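Local coordinates for hypothetical protein (Aquifex aeolicus, PDB 2HEK), which is of unknown function but binds GDP and a zinc ion, and belongs to the HD-domain family, consistent with a dGTPase-like activity, at residues 67-72 with 189-194; 106-111 with 244-249. One frame throughout, in Å; residues are numbered along the deposited sequence.

Interaction 1: residues 67-72 with 189-194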
loop_
_atom_site.group_PDB
_atom_site.type_symbol
_atom_site.label_atom_id
_atom_site.label_comp_id
_atom_site.label_asym_id
_atom_site.label_seq_id
_atom_site.Cartn_x
_atom_site.Cartn_y
_atom_site.Cartn_z
ATOM N N GLU A 67 -1.673 -25.519 -1.713
ATOM C CA GLU A 67 -0.286 -25.484 -1.201
ATOM C C GLU A 67 -0.193 -25.437 0.333
ATOM O O GLU A 67 0.591 -26.190 0.942
ATOM C CB GLU A 67 0.534 -24.357 -1.861
ATOM C CG GLU A 67 0.801 -24.608 -3.338
ATOM C CD GLU A 67 1.375 -23.403 -4.130
ATOM O OE1 GLU A 67 1.546 -22.291 -3.561
ATOM O OE2 GLU A 67 1.633 -23.581 -5.356
ATOM N N SER A 68 -0.989 -24.577 0.962
ATOM C CA SER A 68 -0.998 -24.472 2.424
ATOM C C SER A 68 -1.556 -25.741 3.072
ATOM O O SER A 68 -1.065 -26.194 4.111
ATOM C CB SER A 68 -1.801 -23.253 2.883
ATOM O OG SER A 68 -2.092 -23.312 4.280
ATOM N N LEU A 69 -2.591 -26.307 2.455
ATOM C CA LEU A 69 -3.271 -27.456 3.028
ATOM C C LEU A 69 -2.694 -28.811 2.596
ATOM O O LEU A 69 -3.142 -29.851 3.099
ATOM C CB LEU A 69 -4.764 -27.395 2.738
ATOM C CG LEU A 69 -5.584 -26.258 3.349
ATOM C CD1 LEU A 69 -7.036 -26.465 2.931
ATOM C CD2 LEU A 69 -5.457 -26.200 4.869
ATOM N N LYS A 70 -1.726 -28.793 1.677
ATOM C CA LYS A 70 -1.059 -30.001 1.169
ATOM C C LYS A 70 -2.067 -30.982 0.557
ATOM O O LYS A 70 -2.055 -32.197 0.849
ATOM C CB LYS A 70 -0.240 -30.681 2.271
ATOM C CG LYS A 70 1.025 -29.918 2.657
ATOM C CD LYS A 70 1.896 -30.748 3.598
ATOM C CE LYS A 70 1.494 -30.555 5.053
ATOM N NZ LYS A 70 2.029 -29.255 5.576
ATOM N N VAL A 71 -2.927 -30.428 -0.288
ATOM C CA VAL A 71 -4.005 -31.156 -0.928
ATOM C C VAL A 71 -3.426 -31.997 -2.071
ATOM O O VAL A 71 -2.646 -31.501 -2.883
ATOM C CB VAL A 71 -5.097 -30.165 -1.440
ATOM C CG1 VAL A 71 -5.991 -30.806 -2.488
ATOM C CG2 VAL A 71 -5.913 -29.657 -0.264
ATOM N N LYS A 72 -3.795 -33.277 -2.089
ATOM C CA LYS A 72 -3.348 -34.245 -3.091
ATOM C C LYS A 72 -3.852 -33.858 -4.483
ATOM O O LYS A 72 -3.074 -33.710 -5.436
ATOM C CB LYS A 72 -3.871 -35.640 -2.679
ATOM C CG LYS A 72 -3.311 -36.836 -3.433
ATOM C CD LYS A 72 -3.673 -38.143 -2.687
ATOM C CE LYS A 72 -3.484 -39.386 -3.579
ATOM N NZ LYS A 72 -3.677 -40.697 -2.849
ATOM N N LEU A 189 -4.853 -21.898 7.765
ATOM C CA LEU A 189 -5.946 -22.843 7.540
ATOM C C LEU A 189 -5.379 -24.222 7.805
ATOM O O LEU A 189 -4.190 -24.435 7.607
ATOM C CB LEU A 189 -6.505 -22.786 6.102
ATOM C CG LEU A 189 -7.165 -21.453 5.682
ATOM C CD1 LEU A 189 -7.706 -21.494 4.235
ATOM C CD2 LEU A 189 -8.247 -21.024 6.711
ATOM N N ARG A 190 -6.230 -25.134 8.266
ATOM C CA ARG A 190 -5.838 -26.533 8.493
ATOM C C ARG A 190 -6.972 -27.411 7.995
ATOM O O ARG A 190 -8.112 -26.970 7.959
ATOM C CB ARG A 190 -5.650 -26.814 9.991
ATOM C CG ARG A 190 -4.639 -25.931 10.697
ATOM C CD ARG A 190 -3.215 -26.279 10.341
ATOM N NE ARG A 190 -2.259 -25.523 11.154
ATOM C CZ ARG A 190 -1.686 -24.386 10.741
ATOM N NH1 ARG A 190 -1.975 -23.881 9.534
ATOM N NH2 ARG A 190 -0.833 -23.742 11.525
ATOM N N VAL A 191 -6.658 -28.650 7.624
ATOM C CA VAL A 191 -7.676 -29.710 7.455
ATOM C C VAL A 191 -7.783 -30.562 8.741
ATOM O O VAL A 191 -6.791 -31.158 9.213
ATOM C CB VAL A 191 -7.321 -30.652 6.291
ATOM C CG1 VAL A 191 -8.431 -31.668 6.054
ATOM C CG2 VAL A 191 -7.023 -29.852 5.027
ATOM N N TYR A 192 -8.971 -30.623 9.307
ATOM C CA TYR A 192 -9.176 -31.421 10.508
ATOM C C TYR A 192 -10.516 -32.113 10.389
ATOM O O TYR A 192 -11.531 -31.474 10.069
ATOM C CB TYR A 192 -9.043 -30.551 11.757
ATOM C CG TYR A 192 -9.004 -31.336 13.048
ATOM C CD1 TYR A 192 -7.797 -31.774 13.578
ATOM C CD2 TYR A 192 -10.166 -31.639 13.738
ATOM C CE1 TYR A 192 -7.752 -32.492 14.756
ATOM C CE2 TYR A 192 -10.133 -32.356 14.919
ATOM C CZ TYR A 192 -8.923 -32.780 15.423
ATOM O OH TYR A 192 -8.887 -33.512 16.587
ATOM N N GLU A 193 -10.529 -33.417 10.654
ATOM C CA GLU A 193 -11.769 -34.191 10.542
ATOM C C GLU A 193 -12.399 -33.916 9.177
ATOM O O GLU A 193 -13.608 -33.710 9.057
ATOM C CB GLU A 193 -12.754 -33.805 11.656
ATOM C CG GLU A 193 -12.475 -34.388 13.051
ATOM C CD GLU A 193 -13.417 -33.805 14.111
ATOM O OE1 GLU A 193 -14.526 -33.327 13.727
ATOM O OE2 GLU A 193 -13.052 -33.811 15.317
ATOM N N ASN A 194 -11.555 -33.874 8.156
ATOM C CA ASN A 194 -11.990 -33.598 6.792
ATOM C C ASN A 194 -12.711 -32.249 6.536
ATOM O O ASN A 194 -13.433 -32.100 5.545
ATOM C CB ASN A 194 -12.835 -34.768 6.279
ATOM C CG ASN A 194 -12.709 -34.951 4.802
ATOM O OD1 ASN A 194 -13.669 -34.729 4.067
ATOM N ND2 ASN A 194 -11.511 -35.322 4.342
#
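Leu69 and Arg190 mark the closest backbone approach, their CA atoms 6.1 Å apart where the last turn of helix 51-69 runs up against strand 189-192, and no hydrogen bond passes between the two segments. Where a helix end and a strand share no backbone bonds, side chains can make the join, and here Leu69 does most of it. Its CG lies anti to the carbonyl carbon (chi1 -65°), and chi2 of -178° sets CD1 anti to CA, leaving CD2 as the branch turned to the strand. Leu69 CD2 rests on the peptide between Leu189 and Arg190, 3.5 Å from Leu189 O and 3.6 Å from Arg190 N. Leu69 CD2 is also 3.8 Å from Leu189 CB. Val191 CG2 lies 4.0 Å from both CD1 and CD2 of Leu69, meeting it at a slant.

Ser68 points at the strand as well, but its OG stops 4.1 Å from Leu189 O and bonds instead to the backbone oxygen of Ile186, just upstream of the strand. The carbonyl of Leu189 is taken by its neighbour: Arg190 NH1 donates to Leu189 O at 3.0 Å, standing well above the carbonyl plane, and also bonds to Ser187 O. Beyond the pair, Leu69 reaches Val196 on strand 195-199, while Val191 leans on Leu149 of helix 145-155.

Immediately after Leu69 the chain leaves the helix through Lys70, which has positive phi. The contact thus joins the C-terminal end of an HD-domain helix to a strand at one edge of a small mixed sheet, away from the zinc and GDP sites. Its chemistry is mainly dispersive: Arg190 bonds within its own side, while Ser68 OG adds a polar tie next to the methyl contacts.

Interaction 2: residues 106-111 with 244-249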
loop_
_atom_site.group_PDB
_atom_site.type_symbol
_atom_site.label_atom_id
_atom_site.label_comp_id
_atom_site.label_asym_id
_atom_site.label_seq_id
_atom_site.Cartn_x
_atom_site.Cartn_y
_atom_site.Cartn_z
ATOM N N GLU A 106 -31.383 -27.681 -14.865
ATOM C CA GLU A 106 -29.970 -28.008 -14.772
ATOM C C GLU A 106 -29.083 -26.765 -14.671
ATOM O O GLU A 106 -29.253 -25.817 -15.424
ATOM C CB GLU A 106 -29.510 -28.899 -15.931
ATOM C CG GLU A 106 -28.124 -29.509 -15.746
ATOM C CD GLU A 106 -27.641 -30.335 -16.939
ATOM O OE1 GLU A 106 -28.377 -30.395 -17.936
ATOM O OE2 GLU A 106 -26.547 -30.912 -16.861
ATOM N N ASP A 107 -28.132 -26.797 -13.744
ATOM C CA ASP A 107 -27.221 -25.681 -13.522
ATOM C C ASP A 107 -26.467 -25.393 -14.835
ATOM O O ASP A 107 -25.945 -26.313 -15.473
ATOM C CB ASP A 107 -26.277 -26.048 -12.370
ATOM C CG ASP A 107 -25.422 -24.891 -11.916
ATOM O OD1 ASP A 107 -24.519 -24.505 -12.681
ATOM O OD2 ASP A 107 -25.634 -24.383 -10.782
ATOM N N PHE A 108 -26.454 -24.128 -15.255
ATOM C CA PHE A 108 -25.792 -23.731 -16.504
ATOM C C PHE A 108 -24.275 -23.957 -16.492
ATOM O O PHE A 108 -23.687 -24.165 -17.545
ATOM C CB PHE A 108 -26.137 -22.296 -16.887
ATOM C CG PHE A 108 -27.442 -22.168 -17.615
ATOM C CD1 PHE A 108 -28.617 -21.924 -16.920
ATOM C CD2 PHE A 108 -27.500 -22.325 -18.995
ATOM C CE1 PHE A 108 -29.842 -21.820 -17.603
ATOM C CE2 PHE A 108 -28.704 -22.223 -19.677
ATOM C CZ PHE A 108 -29.878 -21.964 -18.978
ATOM N N THR A 109 -23.651 -23.946 -15.312
ATOM C CA THR A 109 -22.211 -24.261 -15.219
ATOM C C THR A 109 -21.953 -25.689 -15.642
ATOM O O THR A 109 -20.999 -25.942 -16.357
ATOM C CB THR A 109 -21.630 -24.020 -13.816
ATOM O OG1 THR A 109 -21.728 -22.624 -13.517
ATOM C CG2 THR A 109 -20.169 -24.418 -13.753
ATOM N N GLU A 110 -22.789 -26.620 -15.170
ATOM C CA GLU A 110 -22.687 -28.019 -15.568
ATOM C C GLU A 110 -22.952 -28.150 -17.055
ATOM O O GLU A 110 -22.202 -28.843 -17.730
ATOM C CB GLU A 110 -23.623 -28.962 -14.751
ATOM C CG GLU A 110 -23.565 -30.445 -15.240
ATOM C CD GLU A 110 -24.367 -31.400 -14.327
ATOM O OE1 GLU A 110 -25.068 -30.897 -13.448
ATOM O OE2 GLU A 110 -24.293 -32.640 -14.476
ATOM N N ARG A 111 -23.967 -27.471 -17.591
ATOM C CA ARG A 111 -24.276 -27.534 -19.006
ATOM C C ARG A 111 -23.139 -27.042 -19.902
ATOM O O ARG A 111 -22.834 -27.672 -20.913
ATOM C CB ARG A 111 -25.558 -26.724 -19.290
ATOM C CG ARG A 111 -26.812 -27.328 -18.687
ATOM C CD ARG A 111 -28.064 -26.789 -19.345
ATOM N NE ARG A 111 -28.062 -27.041 -20.787
ATOM C CZ ARG A 111 -28.855 -26.420 -21.652
ATOM N NH1 ARG A 111 -29.725 -25.518 -21.213
ATOM N NH2 ARG A 111 -28.789 -26.714 -22.936
ATOM N N GLU A 244 -37.473 -17.271 -24.086
ATOM C CA GLU A 244 -36.360 -17.690 -24.927
ATOM C C GLU A 244 -36.110 -19.161 -24.619
ATOM O O GLU A 244 -36.270 -19.600 -23.481
ATOM C CB GLU A 244 -35.088 -16.880 -24.643
ATOM C CG GLU A 244 -34.993 -15.552 -25.400
ATOM C CD GLU A 244 -33.633 -14.871 -25.314
ATOM O OE1 GLU A 244 -32.672 -15.546 -24.919
ATOM O OE2 GLU A 244 -33.552 -13.671 -25.644
ATOM N N ASP A 245 -35.698 -19.923 -25.625
ATOM C CA ASP A 245 -35.408 -21.342 -25.494
ATOM C C ASP A 245 -33.932 -21.593 -25.189
ATOM O O ASP A 245 -33.060 -21.280 -26.011
ATOM C CB ASP A 245 -35.825 -22.041 -26.814
ATOM C CG ASP A 245 -35.705 -23.534 -26.825
ATOM O OD1 ASP A 245 -35.704 -24.135 -25.739
ATOM O OD2 ASP A 245 -35.599 -24.127 -27.921
ATOM N N PHE A 246 -33.656 -22.180 -23.998
ATOM C CA PHE A 246 -32.257 -22.491 -23.640
ATOM C C PHE A 246 -31.846 -23.945 -23.889
ATOM O O PHE A 246 -30.786 -24.376 -23.434
ATOM C CB PHE A 246 -31.962 -22.055 -22.195
ATOM C CG PHE A 246 -31.901 -20.559 -22.020
ATOM C CD1 PHE A 246 -32.813 -19.902 -21.211
ATOM C CD2 PHE A 246 -30.940 -19.804 -22.686
ATOM C CE1 PHE A 246 -32.757 -18.516 -21.060
ATOM C CE2 PHE A 246 -30.887 -18.431 -22.542
ATOM C CZ PHE A 246 -31.793 -17.789 -21.735
ATOM N N THR A 247 -32.680 -24.696 -24.612
ATOM C CA THR A 247 -32.306 -26.059 -24.998
ATOM C C THR A 247 -31.001 -26.066 -25.805
ATOM O O THR A 247 -30.162 -26.944 -25.605
ATOM C CB THR A 247 -33.451 -26.867 -25.713
ATOM O OG1 THR A 247 -33.874 -26.199 -26.906
ATOM C CG2 THR A 247 -34.653 -27.058 -24.772
ATOM N N ASP A 248 -30.830 -25.088 -26.695
ATOM C CA ASP A 248 -29.531 -24.862 -27.347
ATOM C C ASP A 248 -28.635 -23.981 -26.434
ATOM O O ASP A 248 -28.991 -22.837 -26.128
ATOM C CB ASP A 248 -29.717 -24.188 -28.706
ATOM C CG ASP A 248 -28.432 -24.136 -29.523
ATOM O OD1 ASP A 248 -27.420 -24.754 -29.117
ATOM O OD2 ASP A 248 -28.425 -23.477 -30.588
ATOM N N ILE A 249 -27.493 -24.533 -26.011
ATOM C CA ILE A 249 -26.572 -23.866 -25.058
ATOM C C ILE A 249 -25.968 -22.573 -25.621
ATOM O O ILE A 249 -25.557 -21.689 -24.858
ATOM C CB ILE A 249 -25.452 -24.833 -24.537
ATOM C CG1 ILE A 249 -24.724 -24.269 -23.303
ATOM C CG2 ILE A 249 -24.459 -25.196 -25.643
ATOM C CD1 ILE A 249 -25.542 -24.264 -22.062
#
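Arg111 supplies the polar grip, reaching from helix 108-115 to two successive carbonyls of the loop before helix 250-253. Arg111 NH1 donates to Phe246 O at 2.7 Å (155°), with the oxygen close to the guanidinium plane; Arg111 NH2 adds weak bonds to Phe246 O and, at 3.0 Å, to Thr247 O. A bend at chi3 (58°) turns the group to meet them. Salt bridges from NH1 to Glu102 and from NH2 to Glu115 further fix its rotation. With an alanine in place of Arg111, both carbonyls would probably lose these donors and the two glutamates their charged mate.

Apolar contacts flank this grip. Ile249 CD1 sits over one guanidinium face and lies 3.7 Å from Arg111 CB.

The aromatic pair is T-shaped: the edge of Phe108 faces the Phe246 ring, centroids 5.6 Å apart and planes at 84°. Phe108 also stacks with Phe252.

Side-chain-to-backbone bonds order both segments: Asp107 is the N-cap of helix 108-115, its OD1 accepting from Thr109 N at 2.8 Å, and Asp245 OD1 accepts from Thr247 N. The arrangement is thus an N-capped HD-domain helix docked, through a buried arginine, onto an interhelical loop that contains an Asx turn.

From the N terminus, the chain first supplies 67-72, at the end of helix 51-69, and then 106-111, where helix 108-115 begins. It passes through further helices before 189-194 returns to the first site and closes interaction 1 over a largely helical loop of 116 residues. Helices 203-221 and 224-240 follow, and 244-249 closes interaction 2 over 132 residues. The segments alternate, so the two loops cross. Their centres lie 34 Å apart and their nearest atoms about 19 Å, without touching. As an example of how crossed closures bind sequence regions together, both join the HD-domain range to the HD-associated region at separate places.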